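Local coordinates for secreted effector protein SopD (Salmonella typhimurium, PDB 5CPC), which acts as a type III secreted effector that alters host cell physiology and cooperates with another effector, SopB, in membrane fission and macropinosome formation during invasion, at residues A[162-165]-A[170-173]. Numbering follows the deposited sequence.
Sequences PELL and STLR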
loop_
_atom_site.group_PDB
_atom_site.type_symbol
_atom_site.label_atom_id
_atom_site.label_comp_id
_atom_site.label_asym_id
_atom_site.label_seq_id
_atom_site.Cartn_x
_atom_site.Cartn_y
_atom_site.Cartn_z
ATOM N N PRO A 162 -17.622 2.720 6.370
ATOM C CA PRO A 162 -17.269 2.224 7.663
ATOM C C PRO A 162 -17.840 0.797 7.894
ATOM O O PRO A 162 -17.332 0.066 8.750
ATOM C CB PRO A 162 -17.932 3.247 8.603
ATOM C CG PRO A 162 -19.109 3.806 7.824
ATOM C CD PRO A 162 -18.529 3.893 6.445
ATOM N N GLU A 163 -18.880 0.422 7.129
ATOM C CA GLU A 163 -19.482 -0.907 7.224
ATOM C C GLU A 163 -18.377 -1.906 6.911
ATOM O O GLU A 163 -18.327 -2.970 7.540
ATOM C CB GLU A 163 -20.695 -1.060 6.274
ATOM C CG GLU A 163 -20.447 -0.939 4.707
ATOM C CD GLU A 163 -20.460 0.547 4.172
ATOM O OE1 GLU A 163 -20.522 0.738 2.917
ATOM O OE2 GLU A 163 -20.414 1.528 4.979
ATOM N N LEU A 164 -17.472 -1.541 5.979
ATOM C CA LEU A 164 -16.411 -2.465 5.525
ATOM C C LEU A 164 -15.633 -3.036 6.674
ATOM O O LEU A 164 -15.490 -4.228 6.725
ATOM C CB LEU A 164 -15.414 -1.853 4.519
ATOM C CG LEU A 164 -15.917 -1.716 3.089
ATOM C CD1 LEU A 164 -14.859 -1.061 2.211
ATOM C CD2 LEU A 164 -16.396 -3.070 2.491
ATOM N N LEU A 165 -15.098 -2.195 7.561
ATOM C CA LEU A 165 -14.239 -2.691 8.654
ATOM C C LEU A 165 -15.046 -3.145 9.881
ATOM O O LEU A 165 -14.516 -3.818 10.786
ATOM C CB LEU A 165 -13.238 -1.607 9.071
ATOM C CG LEU A 165 -12.400 -1.764 10.347
ATOM C CD1 LEU A 165 -11.068 -2.398 10.050
ATOM C CD2 LEU A 165 -12.189 -0.422 11.049
ATOM N N SER A 170 -10.005 -7.800 7.013
ATOM C CA SER A 170 -9.833 -8.431 5.725
ATOM C C SER A 170 -10.834 -7.857 4.753
ATOM O O SER A 170 -10.525 -7.747 3.571
ATOM C CB SER A 170 -10.000 -9.992 5.778
ATOM O OG SER A 170 -10.025 -10.459 7.120
ATOM N N THR A 171 -12.044 -7.528 5.226
ATOM C CA THR A 171 -13.079 -6.940 4.332
ATOM C C THR A 171 -12.725 -5.535 3.894
ATOM O O THR A 171 -12.873 -5.215 2.725
ATOM C CB THR A 171 -14.504 -6.957 4.915
ATOM O OG1 THR A 171 -14.867 -8.303 5.237
ATOM C CG2 THR A 171 -15.499 -6.430 3.897
ATOM N N LEU A 172 -12.243 -4.707 4.825
ATOM C CA LEU A 172 -11.596 -3.416 4.464
ATOM C C LEU A 172 -10.455 -3.617 3.459
ATOM O O LEU A 172 -10.423 -2.989 2.405
ATOM C CB LEU A 172 -11.007 -2.764 5.727
ATOM C CG LEU A 172 -10.266 -1.444 5.482
ATOM C CD1 LEU A 172 -11.066 -0.527 4.591
ATOM C CD2 LEU A 172 -9.916 -0.781 6.794
ATOM N N ARG A 173 -9.502 -4.479 3.817
ATOM C CA ARG A 173 -8.291 -4.696 3.020
ATOM C C ARG A 173 -8.546 -5.172 1.571
ATOM O O ARG A 173 -7.910 -4.671 0.635
ATOM C CB ARG A 173 -7.376 -5.640 3.801
ATOM C CG ARG A 173 -6.140 -6.221 3.061
ATOM C CD ARG A 173 -5.250 -6.941 4.092
ATOM N NE ARG A 173 -4.831 -6.026 5.176
ATOM C CZ ARG A 173 -4.790 -6.374 6.456
ATOM N NH1 ARG A 173 -5.170 -7.575 6.849
ATOM N NH2 ARG A 173 -4.399 -5.508 7.362
#
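Leu165 and Leu172 both place CG anti to the backbone N (chi1 169° and 178°), which sets their methyls against each other. The methyls touch, Leu165 CD1 lying 3.8 Å from Leu172 CD2. The same methyl of Leu172 also rests near the start of the other side chain, 4.1 Å from Leu165 CB. The backbones come close here, and the CA atoms of Leu165 and Leu172 are 5.0 Å apart.

Thr171 makes the second half of the contact. At chi1 -57° its OG1 sits beside the backbone N and its CG2 points away from that N. The methyl is thereby turned to Leu164, and Thr171 CG2 lies 3.8 Å from Leu164 CD2. It also lies near the carbonyl oxygen of that leucine, but Thr171 CB is closer, 3.4 Å from Leu164 O. The hydroxyl has a different partner, since Thr171 OG1 is hydrogen-bonded to Ser168 OG in the turn between the helices. The threonine thus uses its carbon side across the contact and its oxygen locally. Leu164 O faces the side chain of Thr171; Leu172 N lies off to one side of the C=O, 3.8 Å from Leu164 O. Across the contact the two segments meet by van der Waals packing, without a hydrogen bond.

The contact links two consecutive short helices, 163-167 and 169-177, separated by Ser168. Helix 141-160 adds a third wall: Lys157 touches both Leu164 and Leu172, and Met158 packs on Leu172. Pro259 and Phe260, from the loop between helices 248-256 and 264-283, touch Leu165.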